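Local coordinates for autoinducer 2-binding protein LsrB (Clostridium saccharobutylicum DSM 13864, PDB 6DSP) that binds the quorum-sensing signal autoinducer-2, as a cyclic tetrahydroxytetrahydrofuran, and belongs to the bacterial solute-binding protein 2 family, at residues Y282-G296 and I299-P311. Numbering follows the deposited sequence.
Sequences YMAYYIASGNSVKVG and IEIPTVGTVEVMP
Ile299 and Ile301, on the edge strand of the mixed eight-stranded sheet, pack against the last turns of helix 273-288, in one of the two lobes of a periplasmic-binding-protein fold. CG2 of Ile301 lies over one face of the Tyr282 ring, 4.0 Å from its centroid and 18° off the normal. One helical turn on, Ile299 CG2 repeats this CH-pi contact over Tyr286, 4.2 Å from the ring centroid. Both tyrosines carry CG anti to the backbone N (chi1 -172° for Tyr282), which turns the rings to the strand. The opposite face of Tyr286 is covered by Asn291 CB, and Val293 CG2 sits at its edge, so the ring is clamped. Within segment 282-296, Asn291 ND2 also donates to the backbone O of Tyr286 (2.9 Å), just past the Schellman turn at Gly290. Bent at chi2 and chi3, the Met283 chain brings CE tip to tip with Ile299 CD1 (3.8 Å), which Val293 CG2 also touches; Val293 CG1 meets Val309 CG2. Trp50 of helix 34-50 closes this core, meeting Tyr282 edge-to-face and touching Ile301.

On the solvent side, exposed Pro302 crosses the Tyr282 ring at about a right angle, its CD 3.5 Å from Tyr282 OH. Here a water bridges the segments, bound to Tyr282 OH and donating to Glu300 O. Farther along, Val295 CG1 touches Pro311 CD (3.9 Å), and Gly296 N donates to Val309 O (2.8 Å, 168°). The helix and the loop that follows it are thus held to the antiparallel hairpin, with its classic bulge opposite Ile301, mainly by apolar and CH-pi contacts; the one direct bond and the water bridge involve exposed Gly296 and Glu300, which implies cohesion mainly by burial of hydrophobic surface.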
loop_
_atom_site.group_PDB
_atom_site.type_symbol
_atom_site.label_atom_id
_atom_site.label_comp_id
_atom_site.label_asym_id
_atom_site.label_seq_id
_atom_site.Cartn_x
_atom_site.Cartn_y
_atom_site.Cartn_z
ATOM N N TYR A 282 -14.345 7.584 -6.633
ATOM C CA TYR A 282 -14.819 8.613 -7.556
ATOM C C TYR A 282 -14.576 8.212 -9.015
ATOM O O TYR A 282 -15.457 8.389 -9.877
ATOM C CB TYR A 282 -14.157 9.974 -7.290
ATOM C CG TYR A 282 -14.816 11.032 -8.139
ATOM C CD1 TYR A 282 -15.952 11.692 -7.694
ATOM C CD2 TYR A 282 -14.346 11.322 -9.424
ATOM C CE1 TYR A 282 -16.600 12.633 -8.487
ATOM C CE2 TYR A 282 -14.995 12.275 -10.232
ATOM C CZ TYR A 282 -16.122 12.924 -9.747
ATOM O OH TYR A 282 -16.793 13.879 -10.497
ATOM N N MET A 283 -13.379 7.694 -9.324
ATOM C CA MET A 283 -13.103 7.287 -10.703
ATOM C C MET A 283 -14.066 6.198 -11.146
ATOM O O MET A 283 -14.552 6.218 -12.283
ATOM C CB MET A 283 -11.652 6.829 -10.841
ATOM C CG MET A 283 -10.626 7.972 -10.606
ATOM S SD MET A 283 -10.901 9.468 -11.633
ATOM C CE MET A 283 -10.739 8.750 -13.277
ATOM N N ALA A 284 -14.322 5.213 -10.272
ATOM C CA ALA A 284 -15.293 4.168 -10.599
ATOM C C ALA A 284 -16.685 4.753 -10.860
ATOM O O ALA A 284 -17.335 4.397 -11.840
ATOM C CB ALA A 284 -15.335 3.162 -9.472
ATOM N N TYR A 285 -17.135 5.669 -10.000
ATOM C CA TYR A 285 -18.436 6.316 -10.153
ATOM C C TYR A 285 -18.490 7.141 -11.428
ATOM O O TYR A 285 -19.488 7.123 -12.155
ATOM C CB TYR A 285 -18.678 7.206 -8.939
ATOM C CG TYR A 285 -19.653 8.327 -9.157
ATOM C CD1 TYR A 285 -21.023 8.101 -9.105
ATOM C CD2 TYR A 285 -19.205 9.625 -9.354
ATOM C CE1 TYR A 285 -21.937 9.142 -9.296
ATOM C CE2 TYR A 285 -20.103 10.678 -9.539
ATOM C CZ TYR A 285 -21.463 10.422 -9.511
ATOM O OH TYR A 285 -22.341 11.468 -9.690
ATOM N N TYR A 286 -17.408 7.864 -11.720
ATOM C CA TYR A 286 -17.368 8.740 -12.882
ATOM C C TYR A 286 -17.493 7.936 -14.164
ATOM O O TYR A 286 -18.258 8.302 -15.075
ATOM C CB TYR A 286 -16.047 9.513 -12.843
ATOM C CG TYR A 286 -15.887 10.569 -13.899
ATOM C CD1 TYR A 286 -16.498 11.799 -13.773
ATOM C CD2 TYR A 286 -15.096 10.342 -15.011
ATOM C CE1 TYR A 286 -16.350 12.788 -14.737
ATOM C CE2 TYR A 286 -14.925 11.323 -15.979
ATOM C CZ TYR A 286 -15.559 12.561 -15.840
ATOM O OH TYR A 286 -15.429 13.576 -16.772
ATOM N N ILE A 287 -16.784 6.810 -14.238
ATOM C CA ILE A 287 -16.888 5.955 -15.419
ATOM C C ILE A 287 -18.233 5.239 -15.465
ATOM O O ILE A 287 -18.887 5.190 -16.516
ATOM C CB ILE A 287 -15.716 4.972 -15.447
ATOM C CG1 ILE A 287 -14.391 5.722 -15.650
ATOM C CG2 ILE A 287 -15.949 3.893 -16.523
ATOM C CD1 ILE A 287 -13.206 4.809 -15.366
ATOM N N ALA A 288 -18.686 4.699 -14.325
ATOM C CA ALA A 288 -19.970 3.990 -14.299
ATOM C C ALA A 288 -21.145 4.906 -14.620
ATOM O O ALA A 288 -22.190 4.425 -15.081
ATOM C CB ALA A 288 -20.157 3.325 -12.941
ATOM N N SER A 289 -20.992 6.214 -14.391
ATOM C CA SER A 289 -21.991 7.211 -14.755
ATOM C C SER A 289 -22.024 7.508 -16.250
ATOM O O SER A 289 -22.887 8.271 -16.693
ATOM C CB SER A 289 -21.743 8.510 -13.980
ATOM O OG SER A 289 -22.036 8.302 -12.624
ATOM N N GLY A 290 -21.116 6.942 -17.034
ATOM C CA GLY A 290 -21.147 7.087 -18.474
ATOM C C GLY A 290 -20.115 8.024 -19.063
ATOM O O GLY A 290 -20.181 8.322 -20.260
ATOM N N ASN A 291 -19.149 8.473 -18.280
ATOM C CA ASN A 291 -18.117 9.355 -18.787
ATOM C C ASN A 291 -16.941 8.509 -19.226
ATOM O O ASN A 291 -16.531 7.583 -18.526
ATOM C CB ASN A 291 -17.667 10.311 -17.680
ATOM C CG ASN A 291 -18.804 11.165 -17.184
ATOM O OD1 ASN A 291 -19.274 12.075 -17.892
ATOM N ND2 ASN A 291 -19.301 10.847 -16.003
ATOM N N SER A 292 -16.395 8.838 -20.387
ATOM C CA SER A 292 -15.244 8.112 -20.875
ATOM C C SER A 292 -14.001 8.701 -20.238
ATOM O O SER A 292 -13.908 9.908 -20.002
ATOM C CB SER A 292 -15.142 8.240 -22.386
ATOM O OG SER A 292 -14.631 9.519 -22.734
ATOM N N VAL A 293 -13.046 7.842 -19.944
ATOM C CA VAL A 293 -11.785 8.266 -19.371
ATOM C C VAL A 293 -10.671 7.650 -20.200
ATOM O O VAL A 293 -10.664 6.434 -20.426
ATOM C CB VAL A 293 -11.675 7.796 -17.910
ATOM C CG1 VAL A 293 -10.280 8.048 -17.401
ATOM C CG2 VAL A 293 -12.701 8.526 -17.042
ATOM N N LYS A 294 -9.734 8.483 -20.660
ATOM C CA LYS A 294 -8.576 8.012 -21.413
ATOM C C LYS A 294 -7.301 8.628 -20.869
ATOM O O LYS A 294 -7.318 9.685 -20.249
ATOM C CB LYS A 294 -8.705 8.341 -22.904
ATOM C CG LYS A 294 -9.806 7.518 -23.539
ATOM C CD LYS A 294 -9.922 7.798 -25.023
ATOM C CE LYS A 294 -10.951 6.862 -25.649
ATOM N NZ LYS A 294 -12.215 6.849 -24.908
ATOM N N VAL A 295 -6.187 7.929 -21.113
ATOM C CA VAL A 295 -4.876 8.460 -20.766
ATOM C C VAL A 295 -4.724 9.850 -21.357
ATOM O O VAL A 295 -5.043 10.090 -22.530
ATOM C CB VAL A 295 -3.768 7.499 -21.239
ATOM C CG1 VAL A 295 -2.375 8.134 -21.044
ATOM C CG2 VAL A 295 -3.852 6.180 -20.486
ATOM N N GLY A 296 -4.241 10.775 -20.528
ATOM C CA GLY A 296 -4.081 12.161 -20.898
ATOM C C GLY A 296 -5.208 13.063 -20.437
ATOM O O GLY A 296 -5.026 14.287 -20.414
ATOM N N ILE A 299 -9.246 15.375 -15.104
ATOM C CA ILE A 299 -10.585 15.264 -14.546
ATOM C C ILE A 299 -10.624 16.014 -13.224
ATOM O O ILE A 299 -9.779 15.790 -12.357
ATOM C CB ILE A 299 -10.979 13.791 -14.364
ATOM C CG1 ILE A 299 -11.027 13.120 -15.739
ATOM C CG2 ILE A 299 -12.320 13.669 -13.630
ATOM C CD1 ILE A 299 -10.806 11.653 -15.690
ATOM N N GLU A 300 -11.603 16.906 -13.080
ATOM C CA GLU A 300 -11.780 17.674 -11.853
ATOM C C GLU A 300 -12.627 16.856 -10.889
ATOM O O GLU A 300 -13.824 16.660 -11.120
ATOM C CB GLU A 300 -12.455 19.009 -12.163
ATOM C CG GLU A 300 -12.941 19.757 -10.938
ATOM C CD GLU A 300 -11.819 20.067 -9.965
ATOM O OE1 GLU A 300 -12.024 19.885 -8.745
ATOM O OE2 GLU A 300 -10.734 20.497 -10.417
ATOM N N ILE A 301 -12.016 16.378 -9.808
ATOM C CA ILE A 301 -12.731 15.654 -8.761
ATOM C C ILE A 301 -13.183 16.678 -7.721
ATOM O O ILE A 301 -12.328 17.238 -7.017
ATOM C CB ILE A 301 -11.844 14.574 -8.134
ATOM C CG1 ILE A 301 -11.402 13.583 -9.219
ATOM C CG2 ILE A 301 -12.572 13.889 -6.988
ATOM C CD1 ILE A 301 -10.534 12.463 -8.702
ATOM N N PRO A 302 -14.484 16.940 -7.583
ATOM C CA PRO A 302 -14.933 18.044 -6.723
ATOM C C PRO A 302 -14.374 17.916 -5.313
ATOM O O PRO A 302 -14.429 16.848 -4.701
ATOM C CB PRO A 302 -16.457 17.902 -6.731
ATOM C CG PRO A 302 -16.769 17.157 -7.973
ATOM C CD PRO A 302 -15.608 16.218 -8.195
ATOM N N THR A 303 -13.838 19.024 -4.799
ATOM C CA THR A 303 -13.249 19.175 -3.461
ATOM C C THR A 303 -11.925 18.443 -3.265
ATOM O O THR A 303 -11.360 18.507 -2.162
ATOM C CB THR A 303 -14.218 18.858 -2.306
ATOM O OG1 THR A 303 -14.327 17.439 -2.128
ATOM C CG2 THR A 303 -15.592 19.441 -2.589
ATOM N N VAL A 304 -11.411 17.755 -4.279
ATOM C CA VAL A 304 -10.115 17.101 -4.220
ATOM C C VAL A 304 -9.102 17.804 -5.111
ATOM O O VAL A 304 -8.026 18.186 -4.659
ATOM C CB VAL A 304 -10.230 15.606 -4.577
ATOM C CG1 VAL A 304 -8.836 14.996 -4.663
ATOM C CG2 VAL A 304 -11.074 14.894 -3.537
ATOM N N GLY A 305 -9.443 18.003 -6.370
ATOM C CA GLY A 305 -8.605 18.701 -7.309
ATOM C C GLY A 305 -8.624 17.987 -8.638
ATOM O O GLY A 305 -9.371 17.025 -8.847
ATOM N N THR A 306 -7.790 18.478 -9.541
ATOM C CA THR A 306 -7.730 17.966 -10.898
ATOM C C THR A 306 -6.671 16.879 -10.961
ATOM O O THR A 306 -5.547 17.068 -10.489
ATOM C CB THR A 306 -7.373 19.106 -11.851
ATOM O OG1 THR A 306 -8.403 20.092 -11.784
ATOM C CG2 THR A 306 -7.265 18.589 -13.257
ATOM N N VAL A 307 -7.034 15.741 -11.532
ATOM C CA VAL A 307 -6.113 14.627 -11.685
ATOM C C VAL A 307 -5.862 14.400 -13.165
ATOM O O VAL A 307 -6.694 14.736 -14.016
ATOM C CB VAL A 307 -6.618 13.344 -10.994
ATOM C CG1 VAL A 307 -6.902 13.653 -9.539
ATOM C CG2 VAL A 307 -7.852 12.791 -11.693
ATOM N N GLU A 308 -4.692 13.842 -13.474
ATOM C CA GLU A 308 -4.327 13.502 -14.842
ATOM C C GLU A 308 -4.189 11.991 -14.948
ATOM O O GLU A 308 -3.494 11.374 -14.135
ATOM C CB GLU A 308 -3.021 14.194 -15.260
ATOM C CG GLU A 308 -2.670 13.909 -16.712
ATOM C CD GLU A 308 -1.308 14.420 -17.100
ATOM O OE1 GLU A 308 -0.711 15.163 -16.296
ATOM O OE2 GLU A 308 -0.830 14.070 -18.205
ATOM N N VAL A 309 -4.832 11.396 -15.947
ATOM C CA VAL A 309 -4.692 9.954 -16.160
ATOM C C VAL A 309 -3.393 9.689 -16.911
ATOM O O VAL A 309 -3.181 10.206 -18.012
ATOM C CB VAL A 309 -5.891 9.376 -16.920
ATOM C CG1 VAL A 309 -5.778 7.846 -17.048
ATOM C CG2 VAL A 309 -7.183 9.757 -16.201
ATOM N N MET A 310 -2.528 8.872 -16.318
ATOM C CA MET A 310 -1.205 8.539 -16.827
ATOM C C MET A 310 -1.202 7.164 -17.469
ATOM O O MET A 310 -2.050 6.321 -17.156
ATOM C CB MET A 310 -0.184 8.518 -15.678
ATOM C CG MET A 310 -0.306 9.706 -14.745
ATOM S SD MET A 310 -0.160 11.283 -15.582
ATOM C CE MET A 310 1.525 11.137 -16.132
ATOM N N PRO A 311 -0.244 6.863 -18.342
ATOM C CA PRO A 311 -0.152 5.495 -18.887
ATOM C C PRO A 311 0.198 4.480 -17.811
ATOM O O PRO A 311 0.819 4.793 -16.791
ATOM C CB PRO A 311 0.978 5.596 -19.923
ATOM C CG PRO A 311 1.668 6.808 -19.648
ATOM C CD PRO A 311 0.812 7.747 -18.859
HETATM O O HOH W 1 -15.628 15.361 -12.475
#